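Local coordinates for protein F01G10.3, confirmed by transcript evidence (Caenorhabditis elegans, PDB 3K6J) that probably oxidises (3S)-3-hydroxyacyl-CoA with NAD+ as the dehydrogenase part of a multifunctional enzyme, and binds a zinc ion, at residues 359-371 against 408-421. Numbering follows the deposited sequence.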
loop_
_atom_site.group_PDB
_atom_site.type_symbol
_atom_site.label_atom_id
_atom_site.label_comp_id
_atom_site.label_asym_id
_atom_site.label_seq_id
_atom_site.Cartn_x
_atom_site.Cartn_y
_atom_site.Cartn_z
ATOM N N ILE A 359 15.185 -8.717 13.564
ATOM C CA ILE A 359 14.910 -7.505 12.793
ATOM C C ILE A 359 15.861 -7.365 11.594
ATOM O O ILE A 359 15.413 -7.144 10.479
ATOM C CB ILE A 359 14.945 -6.236 13.689
ATOM C CG1 ILE A 359 13.681 -6.129 14.553
ATOM C CG2 ILE A 359 15.138 -4.957 12.865
ATOM C CD1 ILE A 359 12.347 -6.210 13.789
ATOM N N ASN A 360 17.163 -7.527 11.819
ATOM C CA ASN A 360 18.133 -7.452 10.738
ATOM C C ASN A 360 17.882 -8.485 9.651
ATOM O O ASN A 360 17.985 -8.186 8.463
ATOM C CB ASN A 360 19.555 -7.590 11.288
ATOM C CG ASN A 360 19.926 -6.456 12.210
ATOM O OD1 ASN A 360 19.227 -5.443 12.289
ATOM N ND2 ASN A 360 21.039 -6.610 12.909
ATOM N N PHE A 361 17.566 -9.702 10.074
ATOM C CA PHE A 361 17.285 -10.825 9.171
ATOM C C PHE A 361 16.100 -10.505 8.250
ATOM O O PHE A 361 16.091 -10.886 7.072
ATOM C CB PHE A 361 17.006 -12.090 9.996
ATOM C CG PHE A 361 16.978 -13.368 9.186
ATOM C CD1 PHE A 361 18.164 -13.998 8.795
ATOM C CD2 PHE A 361 15.767 -13.968 8.838
ATOM C CE1 PHE A 361 18.142 -15.204 8.053
ATOM C CE2 PHE A 361 15.744 -15.156 8.085
ATOM C CZ PHE A 361 16.949 -15.774 7.699
ATOM N N MET A 362 15.108 -9.805 8.791
ATOM C CA MET A 362 13.933 -9.383 8.003
ATOM C C MET A 362 14.147 -8.110 7.180
ATOM O O MET A 362 13.816 -8.072 6.015
ATOM C CB MET A 362 12.700 -9.210 8.904
ATOM C CG MET A 362 11.935 -10.509 9.128
ATOM S SD MET A 362 10.712 -10.434 10.453
ATOM C CE MET A 362 11.665 -9.988 11.877
ATOM N N LEU A 363 14.689 -7.071 7.804
ATOM C CA LEU A 363 14.724 -5.749 7.201
ATOM C C LEU A 363 15.921 -5.467 6.273
ATOM O O LEU A 363 15.758 -4.830 5.229
ATOM C CB LEU A 363 14.589 -4.684 8.291
ATOM C CG LEU A 363 13.185 -4.190 8.726
ATOM C CD1 LEU A 363 12.001 -5.153 8.531
ATOM C CD2 LEU A 363 13.227 -3.627 10.127
ATOM N N TYR A 364 17.116 -5.934 6.629
ATOM C CA TYR A 364 18.290 -5.667 5.799
ATOM C C TYR A 364 18.143 -6.193 4.361
ATOM O O TYR A 364 18.448 -5.483 3.424
ATOM C CB TYR A 364 19.563 -6.233 6.457
ATOM C CG TYR A 364 20.026 -5.476 7.682
ATOM C CD1 TYR A 364 19.175 -4.592 8.363
ATOM C CD2 TYR A 364 21.318 -5.651 8.173
ATOM C CE1 TYR A 364 19.599 -3.906 9.499
ATOM C CE2 TYR A 364 21.759 -4.965 9.305
ATOM C CZ TYR A 364 20.889 -4.101 9.959
ATOM O OH TYR A 364 21.340 -3.435 11.073
ATOM N N PRO A 365 17.659 -7.435 4.182
ATOM C CA PRO A 365 17.463 -7.925 2.800
ATOM C C PRO A 365 16.331 -7.210 2.049
ATOM O O PRO A 365 16.318 -7.181 0.821
ATOM C CB PRO A 365 17.126 -9.424 2.978
ATOM C CG PRO A 365 17.469 -9.745 4.411
ATOM C CD PRO A 365 17.339 -8.463 5.189
ATOM N N THR A 366 15.377 -6.652 2.790
ATOM C CA THR A 366 14.317 -5.866 2.177
ATOM C C THR A 366 14.877 -4.540 1.684
ATOM O O THR A 366 14.604 -4.122 0.523
ATOM C CB THR A 366 13.168 -5.682 3.154
ATOM O OG1 THR A 366 12.740 -6.975 3.579
ATOM C CG2 THR A 366 12.002 -4.945 2.509
ATOM N N VAL A 367 15.697 -3.899 2.520
ATOM C CA VAL A 367 16.371 -2.666 2.112
ATOM C C VAL A 367 17.188 -2.880 0.822
ATOM O O VAL A 367 17.131 -2.076 -0.118
ATOM C CB VAL A 367 17.264 -2.076 3.228
ATOM C CG1 VAL A 367 18.104 -0.885 2.688
ATOM C CG2 VAL A 367 16.421 -1.648 4.421
ATOM N N ASN A 368 17.917 -4.000 0.786
ATOM C CA ASN A 368 18.750 -4.346 -0.355
ATOM C C ASN A 368 17.936 -4.528 -1.638
ATOM O O ASN A 368 18.351 -4.055 -2.686
ATOM C CB ASN A 368 19.606 -5.596 -0.041
ATOM C CG ASN A 368 20.528 -5.961 -1.189
ATOM O OD1 ASN A 368 20.369 -7.003 -1.817
ATOM N ND2 ASN A 368 21.452 -5.069 -1.510
ATOM N N GLU A 369 16.792 -5.218 -1.553
ATOM C CA GLU A 369 15.857 -5.348 -2.673
ATOM C C GLU A 369 15.324 -3.996 -3.193
ATOM O O GLU A 369 15.177 -3.792 -4.400
ATOM C CB GLU A 369 14.682 -6.269 -2.308
ATOM C CG GLU A 369 13.645 -6.421 -3.428
ATOM C CD GLU A 369 14.216 -7.125 -4.674
ATOM O OE1 GLU A 369 13.577 -7.054 -5.740
ATOM O OE2 GLU A 369 15.307 -7.732 -4.608
ATOM N N GLY A 370 15.053 -3.061 -2.299
ATOM C CA GLY A 370 14.731 -1.707 -2.736
ATOM C C GLY A 370 15.814 -1.138 -3.640
ATOM O O GLY A 370 15.521 -0.572 -4.696
ATOM N N TYR A 371 17.080 -1.278 -3.228
ATOM C CA TYR A 371 18.192 -0.759 -4.050
ATOM C C TYR A 371 18.294 -1.504 -5.374
ATOM O O TYR A 371 18.586 -0.926 -6.402
ATOM C CB TYR A 371 19.496 -0.771 -3.261
ATOM C CG TYR A 371 19.571 0.427 -2.356
ATOM C CD1 TYR A 371 19.317 0.324 -0.993
ATOM C CD2 TYR A 371 19.853 1.669 -2.874
ATOM C CE1 TYR A 371 19.374 1.447 -0.181
ATOM C CE2 TYR A 371 19.910 2.787 -2.078
ATOM C CZ TYR A 371 19.665 2.679 -0.745
ATOM O OH TYR A 371 19.731 3.823 0.018
ATOM N N THR A 408 20.832 0.824 14.040
ATOM C CA THR A 408 21.869 1.223 13.077
ATOM C C THR A 408 21.541 2.591 12.451
ATOM O O THR A 408 20.469 3.151 12.700
ATOM C CB THR A 408 22.126 0.122 11.998
ATOM O OG1 THR A 408 23.452 0.255 11.483
ATOM C CG2 THR A 408 21.134 0.196 10.837
ATOM N N GLU A 409 22.483 3.147 11.693
ATOM C CA GLU A 409 22.245 4.357 10.907
ATOM C C GLU A 409 23.126 4.306 9.670
ATOM O O GLU A 409 24.278 3.903 9.750
ATOM C CB GLU A 409 22.497 5.645 11.720
ATOM C CG GLU A 409 23.974 6.128 11.781
ATOM C CD GLU A 409 24.142 7.512 12.428
ATOM O OE1 GLU A 409 23.361 7.848 13.342
ATOM O OE2 GLU A 409 25.059 8.273 12.027
ATOM N N GLY A 410 22.587 4.701 8.521
ATOM C CA GLY A 410 23.327 4.577 7.269
ATOM C C GLY A 410 23.329 3.140 6.807
ATOM O O GLY A 410 22.579 2.310 7.340
ATOM N N LEU A 411 24.186 2.841 5.838
ATOM C CA LEU A 411 24.141 1.572 5.120
ATOM C C LEU A 411 25.329 0.644 5.366
ATOM O O LEU A 411 25.318 -0.514 4.925
ATOM C CB LEU A 411 24.000 1.821 3.602
ATOM C CG LEU A 411 22.735 2.449 2.984
ATOM C CD1 LEU A 411 22.951 2.661 1.493
ATOM C CD2 LEU A 411 21.504 1.576 3.203
ATOM N N ASP A 412 26.353 1.140 6.062
ATOM C CA ASP A 412 27.622 0.403 6.187
ATOM C C ASP A 412 27.478 -0.926 6.937
ATOM O O ASP A 412 27.932 -1.969 6.448
ATOM C CB ASP A 412 28.727 1.292 6.787
ATOM C CG ASP A 412 30.145 0.714 6.574
ATOM O OD1 ASP A 412 30.469 0.253 5.443
ATOM O OD2 ASP A 412 30.937 0.723 7.546
ATOM N N LYS A 413 26.810 -0.909 8.090
ATOM C CA LYS A 413 26.610 -2.159 8.841
ATOM C C LYS A 413 25.696 -3.113 8.078
ATOM O O LYS A 413 25.917 -4.327 8.084
ATOM C CB LYS A 413 26.079 -1.905 10.260
ATOM C CG LYS A 413 26.819 -0.790 10.994
ATOM C CD LYS A 413 28.161 -1.276 11.589
ATOM C CE LYS A 413 29.114 -0.110 11.802
ATOM N NZ LYS A 413 29.837 0.173 10.534
ATOM N N ILE A 414 24.690 -2.542 7.411
ATOM C CA ILE A 414 23.761 -3.289 6.553
ATOM C C ILE A 414 24.513 -4.007 5.428
ATOM O O ILE A 414 24.343 -5.214 5.236
ATOM C CB ILE A 414 22.634 -2.369 5.967
ATOM C CG1 ILE A 414 21.699 -1.910 7.098
ATOM C CG2 ILE A 414 21.847 -3.106 4.895
ATOM C CD1 ILE A 414 20.670 -0.855 6.728
ATOM N N ALA A 415 25.351 -3.253 4.717
ATOM C CA ALA A 415 26.155 -3.790 3.618
ATOM C C ALA A 415 27.068 -4.923 4.101
ATOM O O ALA A 415 27.186 -5.955 3.447
ATOM C CB ALA A 415 26.970 -2.679 2.958
ATOM N N ASN A 416 27.678 -4.725 5.273
ATOM C CA ASN A 416 28.591 -5.717 5.845
ATOM C C ASN A 416 27.908 -6.978 6.307
ATOM O O ASN A 416 28.412 -8.080 6.077
ATOM C CB ASN A 416 29.450 -5.098 6.947
ATOM C CG ASN A 416 30.478 -4.154 6.379
ATOM O OD1 ASN A 416 31.089 -4.460 5.362
ATOM N ND2 ASN A 416 30.648 -2.992 6.998
ATOM N N MET A 417 26.744 -6.815 6.922
ATOM C CA MET A 417 25.984 -7.951 7.402
ATOM C C MET A 417 25.472 -8.797 6.246
ATOM O O MET A 417 25.423 -10.026 6.357
ATOM C CB MET A 417 24.839 -7.493 8.308
ATOM C CG MET A 417 24.278 -8.606 9.168
ATOM S SD MET A 417 25.132 -8.887 10.746
ATOM C CE MET A 417 26.892 -8.771 10.320
ATOM N N LEU A 418 25.107 -8.145 5.141
ATOM C CA LEU A 418 24.613 -8.851 3.954
ATOM C C LEU A 418 25.721 -9.665 3.286
ATOM O O LEU A 418 25.512 -10.822 2.934
ATOM C CB LEU A 418 23.954 -7.886 2.944
ATOM C CG LEU A 418 22.579 -7.251 3.258
ATOM C CD1 LEU A 418 22.340 -6.053 2.376
ATOM C CD2 LEU A 418 21.441 -8.266 3.115
ATOM N N VAL A 419 26.897 -9.066 3.117
ATOM C CA VAL A 419 28.035 -9.798 2.552
ATOM C C VAL A 419 28.414 -10.998 3.452
ATOM O O VAL A 419 28.677 -12.102 2.955
ATOM C CB VAL A 419 29.255 -8.881 2.243
ATOM C CG1 VAL A 419 28.886 -7.784 1.228
ATOM C CG2 VAL A 419 29.826 -8.260 3.514
ATOM N N HIS A 420 28.391 -10.780 4.771
ATOM C CA HIS A 420 28.659 -11.847 5.731
ATOM C C HIS A 420 27.597 -12.956 5.671
ATOM O O HIS A 420 27.936 -14.139 5.753
ATOM C CB HIS A 420 28.831 -11.293 7.145
ATOM C CG HIS A 420 28.879 -12.349 8.208
ATOM N ND1 HIS A 420 28.212 -12.226 9.411
ATOM C CD2 HIS A 420 29.504 -13.553 8.247
ATOM C CE1 HIS A 420 28.425 -13.306 10.144
ATOM N NE2 HIS A 420 29.195 -14.131 9.455
ATOM N N TRP A 421 26.328 -12.589 5.509
ATOM C CA TRP A 421 25.278 -13.595 5.319
ATOM C C TRP A 421 25.404 -14.283 3.969
ATOM O O TRP A 421 25.043 -15.450 3.831
ATOM C CB TRP A 421 23.868 -13.003 5.471
ATOM C CG TRP A 421 23.506 -12.603 6.878
ATOM C CD1 TRP A 421 24.048 -13.091 8.041
ATOM C CD2 TRP A 421 22.505 -11.653 7.271
ATOM N NE1 TRP A 421 23.455 -12.494 9.127
ATOM C CE2 TRP A 421 22.503 -11.611 8.688
ATOM C CE3 TRP A 421 21.613 -10.827 6.565
ATOM C CZ2 TRP A 421 21.642 -10.770 9.416
ATOM C CZ3 TRP A 421 20.758 -9.994 7.285
ATOM C CH2 TRP A 421 20.784 -9.969 8.697
#
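Tyr364 and Trp421 interlock in a buried, almost wholly apolar crossing of two helices, 359-371 and 412-421, in the helical part of the chain, well away from the zinc site. The axes cross at -102°, close to perpendicular, and pass 10.0 Å apart; a few large side chains carry the contact. Tyr364 is the knob of the first helix, set among Ile414, Met417, Leu418 and Trp421. With its CG anti to the carbonyl carbon (chi1 -72°), the ring lies against Ile414. Ile414 CG1 sits 3.6 Å from the ring centroid, a CH-pi contact made squarely over one face, only 6° off the normal. The opposite face is covered near its rim by Asn360 CG, from the preceding turn, whose amide oxygen OD1 is hydrogen-bonded to Gln356, and Met417 CB meets the ring edge. Were Tyr364 replaced by an alanine, Ile414 CG1 would probably lose the ring face it rests on, and a gap would be likely to open among Met417, Leu418 and Trp421.

The arrangement is reciprocal knobs-into-holes packing, here in the largely helical region that comes after the eight-stranded, Rossmann-type sheet in the chain, consistent with a 3-hydroxyacyl-CoA dehydrogenase. Trp421 is the returning knob, received by Asn360, Phe361, Tyr364 and Pro365. Its indole comes in edge first, CH2 lying 3.3 Å from Asn360 O, while Met417 CG packs on one indole face. Pro365, where the helix kinks, takes Leu418 CD2 against its CA at 4.0 Å; the other branch, CD1, touches Asn368 CB at 3.7 Å. The loop before helix 412-421 adds two contacts: Thr408 CG2 lies 3.6 Å from Tyr364 OH, and Leu411 CD1 meets Tyr371 OH at 3.7 Å. The Tyr371 hydroxyl is hydrogen-bonded to Trp395, and helix 435-440 closes over Tyr371 and Leu411 through Leu437.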